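PDB 3RGO: phosphatidylglycerophosphatase and protein-tyrosine phosphatase 1 from Mus musculus, which dephosphorylates phosphatidylglycerophosphate to phosphatidylglycerol, a step on the mitochondrial route to cardiolipin, and also acts on phosphotyrosyl and phosphoseryl proteins. Local coordinates for residues V107-I112 against K144-E149; E121-I126 against I133-S138. One frame throughout, in Å; residues are numbered along the deposited sequence.

Overall arrangement
Both interactions lie in the helical layer that packs beside the mixed sheet of this dual specificity phosphatase, with centres 11 Å apart. Along the chain, helix 102-115 comes first, then helix 119-129, the loop including 133-136 and helix 137-154; interaction 2 therefore falls between the two halves of interaction 1. Both draw on helix 137-154, interaction 2 through the loop that leads into it, interaction 1 about two turns into the helix. They also touch, since Ile126 packs on Val107, Ala108 and Leu111. Three successive helices are thus packed together beside the phosphate-binding loop with Cys96, the predicted nucleophile; the Ile133 side chain is about 11 Å from that of Cys96, interaction 1 away from it.

Interaction 1: residues V107-I112 against K144-E149; sequences VAAYLI and KEFHKE
Ala109 and Ile112 meet Phe146 and His147 where two helices of the dual specificity phosphatase fold run side by side: helix 102-115, which starts at the end of the HCX5R signature loop, and the C-terminal helix 137-154. The short segments lie nearly parallel, at a crossing angle of -24° and an axial separation of 10.1 Å, and no hydrogen bond links them. Ala109, Ile112 and Phe146, the edge of the His147 imidazole and one backbone carbonyl make the contact.

Phe146 reaches across to helix 102-115. Its CG stands anti to the backbone N (chi1 -175°), which carries the ring across the gap and lays one face under the small side chain of Ala109. The methyl CB of Ala109 sits 4.0 Å from the ring centroid and 14° off the ring normal, a CH-pi contact displaced somewhat toward the rim, where CE1 is its nearest atom. On the same side of the ring, the carbonyl O of Ala109 rests 3.3 Å from Phe146 CE1, above the plane and beyond the rim. The ring also meets that of His76 on helix 72-88, their planes inclined to each other, so that Phe146 ties a third helix into the cluster.

Ile112, one turn on from Ala109, points toward the C-terminal helix and wedges between the two aromatic residues. Its CG2 lies anti to the backbone N, which leaves this branch methyl to face the partner helix. That single methyl touches the edge of the phenyl ring, 4.2 Å from Phe146 CD1. Its closer neighbour belongs to the partly exposed His147, whose side chain crosses that of Ile112 at about a right angle: Ile112 CG2 lies in the plane of the imidazole, 3.7 Å from His147 CD2.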
loop_
_atom_site.group_PDB
_atom_site.type_symbol
_atom_site.label_atom_id
_atom_site.label_comp_id
_atom_site.label_asym_id
_atom_site.label_seq_id
_atom_site.Cartn_x
_atom_site.Cartn_y
_atom_site.Cartn_z
ATOM N N VAL A 107 3.474 -1.164 1.365
ATOM C CA VAL A 107 4.233 0.082 1.294
ATOM C C VAL A 107 5.734 -0.204 1.307
ATOM O O VAL A 107 6.501 0.469 0.619
ATOM C CB VAL A 107 3.850 1.075 2.429
ATOM C CG1 VAL A 107 4.782 2.281 2.422
ATOM C CG2 VAL A 107 2.389 1.529 2.288
ATOM N N ALA A 108 6.148 -1.207 2.082
ATOM C CA ALA A 108 7.544 -1.631 2.105
ATOM C C ALA A 108 8.028 -2.023 0.716
ATOM O O ALA A 108 9.130 -1.662 0.311
ATOM C CB ALA A 108 7.745 -2.800 3.093
ATOM N N ALA A 109 7.204 -2.763 -0.017
ATOM C CA ALA A 109 7.594 -3.205 -1.347
ATOM C C ALA A 109 7.772 -2.004 -2.275
ATOM O O ALA A 109 8.742 -1.927 -3.026
ATOM C CB ALA A 109 6.565 -4.180 -1.909
ATOM N N TYR A 110 6.827 -1.072 -2.208
ATOM C CA TYR A 110 6.915 0.186 -2.943
ATOM C C TYR A 110 8.250 0.890 -2.694
ATOM O O TYR A 110 8.956 1.240 -3.640
ATOM C CB TYR A 110 5.745 1.097 -2.549
ATOM C CG TYR A 110 5.922 2.558 -2.893
ATOM C CD1 TYR A 110 5.686 3.023 -4.180
ATOM C CD2 TYR A 110 6.316 3.475 -1.924
ATOM C CE1 TYR A 110 5.849 4.366 -4.499
ATOM C CE2 TYR A 110 6.476 4.810 -2.226
ATOM C CZ TYR A 110 6.244 5.252 -3.514
ATOM O OH TYR A 110 6.405 6.585 -3.816
ATOM N N LEU A 111 8.596 1.088 -1.423
ATOM C CA LEU A 111 9.842 1.765 -1.067
ATOM C C LEU A 111 11.079 1.000 -1.531
ATOM O O LEU A 111 12.065 1.597 -1.984
ATOM C CB LEU A 111 9.902 2.012 0.441
ATOM C CG LEU A 111 8.862 2.996 0.987
ATOM C CD1 LEU A 111 8.903 3.021 2.507
ATOM C CD2 LEU A 111 9.071 4.396 0.411
ATOM N N ILE A 112 11.037 -0.322 -1.408
ATOM C CA ILE A 112 12.139 -1.146 -1.882
ATOM C C ILE A 112 12.417 -0.871 -3.352
ATOM O O ILE A 112 13.560 -0.642 -3.748
ATOM C CB ILE A 112 11.858 -2.647 -1.674
ATOM C CG1 ILE A 112 11.915 -2.987 -0.179
ATOM C CG2 ILE A 112 12.855 -3.494 -2.457
ATOM C CD1 ILE A 112 11.448 -4.393 0.160
ATOM N N LYS A 144 11.885 -10.074 0.898
ATOM C CA LYS A 144 13.232 -10.485 0.491
ATOM C C LYS A 144 13.267 -10.970 -0.955
ATOM O O LYS A 144 14.201 -10.653 -1.705
ATOM C CB LYS A 144 13.767 -11.585 1.412
ATOM C CG LYS A 144 14.391 -11.091 2.709
ATOM C CD LYS A 144 15.190 -12.212 3.376
ATOM C CE LYS A 144 16.073 -11.697 4.508
ATOM N NZ LYS A 144 15.286 -11.095 5.617
ATOM N N GLU A 145 12.268 -11.758 -1.347
ATOM C CA GLU A 145 12.198 -12.258 -2.720
ATOM C C GLU A 145 11.903 -11.099 -3.669
ATOM O O GLU A 145 12.438 -11.028 -4.781
ATOM C CB GLU A 145 11.122 -13.338 -2.861
ATOM C CG GLU A 145 11.411 -14.633 -2.112
ATOM C CD GLU A 145 12.252 -15.608 -2.922
ATOM O OE1 GLU A 145 13.239 -15.172 -3.554
ATOM O OE2 GLU A 145 11.927 -16.816 -2.923
ATOM N N PHE A 146 11.051 -10.183 -3.217
ATOM C CA PHE A 146 10.708 -9.009 -4.012
ATOM C C PHE A 146 11.963 -8.178 -4.268
ATOM O O PHE A 146 12.178 -7.680 -5.376
ATOM C CB PHE A 146 9.635 -8.169 -3.301
ATOM C CG PHE A 146 9.134 -7.008 -4.116
ATOM C CD1 PHE A 146 9.709 -5.754 -3.987
ATOM C CD2 PHE A 146 8.091 -7.174 -5.010
ATOM C CE1 PHE A 146 9.248 -4.687 -4.731
ATOM C CE2 PHE A 146 7.629 -6.114 -5.758
ATOM C CZ PHE A 146 8.209 -4.867 -5.621
ATOM N N HIS A 147 12.789 -8.044 -3.234
ATOM C CA HIS A 147 14.055 -7.326 -3.319
ATOM C C HIS A 147 14.994 -7.945 -4.360
ATOM O O HIS A 147 15.648 -7.231 -5.119
ATOM C CB HIS A 147 14.729 -7.294 -1.946
ATOM C CG HIS A 147 15.964 -6.449 -1.895
ATOM N ND1 HIS A 147 17.217 -6.975 -1.668
ATOM C CD2 HIS A 147 16.138 -5.114 -2.045
ATOM C CE1 HIS A 147 18.110 -6.000 -1.677
ATOM N NE2 HIS A 147 17.480 -4.861 -1.902
ATOM N N LYS A 148 15.057 -9.271 -4.395
ATOM C CA LYS A 148 15.880 -9.967 -5.379
ATOM C C LYS A 148 15.386 -9.752 -6.808
ATOM O O LYS A 148 16.187 -9.582 -7.730
ATOM C CB LYS A 148 15.936 -11.464 -5.067
ATOM C CG LYS A 148 16.668 -11.808 -3.783
ATOM C CD LYS A 148 16.712 -13.313 -3.565
ATOM C CE LYS A 148 17.393 -13.662 -2.252
ATOM N NZ LYS A 148 17.496 -15.135 -2.056
ATOM N N GLU A 149 14.069 -9.775 -6.991
ATOM C CA GLU A 149 13.467 -9.578 -8.306
ATOM C C GLU A 149 13.696 -8.160 -8.811
ATOM O O GLU A 149 13.984 -7.947 -9.994
ATOM C CB GLU A 149 11.966 -9.872 -8.271
ATOM C CG GLU A 149 11.624 -11.346 -8.129
ATOM C CD GLU A 149 10.138 -11.611 -8.289
ATOM O OE1 GLU A 149 9.352 -10.654 -8.161
ATOM O OE2 GLU A 149 9.756 -12.771 -8.541
#

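Interaction 2: residues E121-I126 against I133-S138; sequences EAIEAI and ISIRPS
Ile123 and Ile126, a turn apart on helix 119-129, face Ile135 and Ile133 of an extended piece of chain running the opposite way, with CA atoms 7.9 Å apart for Ile123 and Ile135 and 7.5 Å for Ile126 and Ile133. No hydrogen bond joins the segments; four isoleucines make the contact.

Ile123 and Ile135 reach toward each other tip to tip. Ile135 is stretched out (chi2 172°), which pushes its CD1 into the fork of Ile123, 3.5 Å from Ile123 CG1, tighter than usual van der Waals contact, and 3.8 Å from Ile123 CD1. Replacing Ile123 with an alanine would probably leave the end of Ile135 without its main partner here and open a gap beside Leu140 and Leu143 of helix 137-154.

Ile126 and Ile133 instead cross at about a right angle. Ile133 is bent at its second torsion (chi2 -56°), and both its CG1 and CD1 lie against one methyl, with Ile126 CG2 3.7 Å from Ile133 CD1.

Between the two loop isoleucines, Ser134 points away and bonds through its backbone to Arg100 and to the Ser101 hydroxyl, while Arg136 takes the N-cap position of the next helix. The arrangement is that of the loop between the last two helices of the dual specificity phosphatase fold, packed beside the CX5R phosphate-binding loop.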
loop_
_atom_site.group_PDB
_atom_site.type_symbol
_atom_site.label_atom_id
_atom_site.label_comp_id
_atom_site.label_asym_id
_atom_site.label_seq_id
_atom_site.Cartn_x
_atom_site.Cartn_y
_atom_site.Cartn_z
ATOM N N GLU A 121 15.593 -1.496 5.590
ATOM C CA GLU A 121 15.660 -0.045 5.421
ATOM C C GLU A 121 14.268 0.548 5.202
ATOM O O GLU A 121 13.904 1.554 5.810
ATOM C CB GLU A 121 16.579 0.330 4.254
ATOM C CG GLU A 121 18.019 0.563 4.665
ATOM C CD GLU A 121 18.946 0.720 3.482
ATOM O OE1 GLU A 121 18.744 0.029 2.458
ATOM O OE2 GLU A 121 19.888 1.531 3.579
ATOM N N ALA A 122 13.503 -0.078 4.317
ATOM C CA ALA A 122 12.144 0.352 4.021
ATOM C C ALA A 122 11.252 0.274 5.259
ATOM O O ALA A 122 10.522 1.212 5.576
ATOM C CB ALA A 122 11.562 -0.503 2.917
ATOM N N ILE A 123 11.318 -0.857 5.952
ATOM C CA ILE A 123 10.483 -1.075 7.128
ATOM C C ILE A 123 10.802 -0.061 8.222
ATOM O O ILE A 123 9.904 0.548 8.803
ATOM C CB ILE A 123 10.631 -2.519 7.652
ATOM C CG1 ILE A 123 10.055 -3.505 6.628
ATOM C CG2 ILE A 123 9.930 -2.683 8.993
ATOM C CD1 ILE A 123 10.394 -4.957 6.907
ATOM N N GLU A 124 12.089 0.131 8.486
ATOM C CA GLU A 124 12.524 1.096 9.490
ATOM C C GLU A 124 12.091 2.518 9.132
ATOM O O GLU A 124 11.766 3.315 10.013
ATOM C CB GLU A 124 14.039 1.003 9.698
ATOM C CG GLU A 124 14.456 -0.290 10.408
ATOM C CD GLU A 124 15.942 -0.580 10.303
ATOM O OE1 GLU A 124 16.672 -0.328 11.286
ATOM O OE2 GLU A 124 16.381 -1.067 9.239
ATOM N N ALA A 125 12.067 2.828 7.838
ATOM C CA ALA A 125 11.600 4.137 7.380
ATOM C C ALA A 125 10.120 4.323 7.672
ATOM O O ALA A 125 9.680 5.395 8.101
ATOM C CB ALA A 125 11.867 4.304 5.891
ATOM N N ILE A 126 9.346 3.275 7.426
ATOM C CA ILE A 126 7.917 3.322 7.696
ATOM C C ILE A 126 7.677 3.444 9.200
ATOM O O ILE A 126 6.819 4.209 9.636
ATOM C CB ILE A 126 7.203 2.077 7.131
ATOM C CG1 ILE A 126 7.294 2.066 5.601
ATOM C CG2 ILE A 126 5.745 2.033 7.577
ATOM C CD1 ILE A 126 7.002 0.708 4.983
ATOM N N ILE A 133 4.162 -0.549 13.612
ATOM C CA ILE A 133 4.406 -1.320 12.406
ATOM C C ILE A 133 4.871 -2.698 12.848
ATOM O O ILE A 133 5.792 -2.822 13.654
ATOM C CB ILE A 133 5.479 -0.674 11.516
ATOM C CG1 ILE A 133 5.038 0.724 11.086
ATOM C CG2 ILE A 133 5.759 -1.546 10.291
ATOM C CD1 ILE A 133 3.696 0.753 10.376
ATOM N N SER A 134 4.214 -3.731 12.340
ATOM C CA SER A 134 4.576 -5.095 12.686
ATOM C C SER A 134 4.621 -5.951 11.430
ATOM O O SER A 134 3.588 -6.404 10.940
ATOM C CB SER A 134 3.582 -5.681 13.690
ATOM O OG SER A 134 3.917 -7.025 13.995
ATOM N N ILE A 135 5.823 -6.156 10.904
ATOM C CA ILE A 135 6.007 -6.998 9.730
ATOM C C ILE A 135 6.679 -8.313 10.133
ATOM O O ILE A 135 7.857 -8.347 10.495
ATOM C CB ILE A 135 6.786 -6.260 8.624
ATOM C CG1 ILE A 135 5.966 -5.047 8.155
ATOM C CG2 ILE A 135 7.095 -7.202 7.462
ATOM C CD1 ILE A 135 6.680 -4.128 7.209
ATOM N N ARG A 136 5.906 -9.393 10.079
ATOM C CA ARG A 136 6.341 -10.695 10.587
ATOM C C ARG A 136 7.315 -11.404 9.654
ATOM O O ARG A 136 7.379 -11.080 8.471
ATOM C CB ARG A 136 5.120 -11.589 10.816
ATOM C CG ARG A 136 4.135 -11.057 11.840
ATOM C CD ARG A 136 3.041 -12.084 12.139
ATOM N NE ARG A 136 2.314 -12.483 10.935
ATOM C CZ ARG A 136 1.400 -11.726 10.331
ATOM N NH1 ARG A 136 1.106 -10.525 10.814
ATOM N NH2 ARG A 136 0.780 -12.169 9.243
ATOM N N PRO A 137 8.075 -12.384 10.185
ATOM C CA PRO A 137 9.001 -13.170 9.366
ATOM C C PRO A 137 8.352 -13.671 8.079
ATOM O O PRO A 137 8.991 -13.637 7.027
ATOM C CB PRO A 137 9.363 -14.339 10.284
ATOM C CG PRO A 137 9.295 -13.750 11.648
ATOM C CD PRO A 137 8.174 -12.733 11.613
ATOM N N SER A 138 7.099 -14.110 8.157
ATOM C CA SER A 138 6.391 -14.599 6.976
ATOM C C SER A 138 6.223 -13.493 5.936
ATOM O O SER A 138 6.233 -13.743 4.734
ATOM C CB SER A 138 5.024 -15.175 7.357
ATOM O OG SER A 138 4.108 -14.151 7.698
#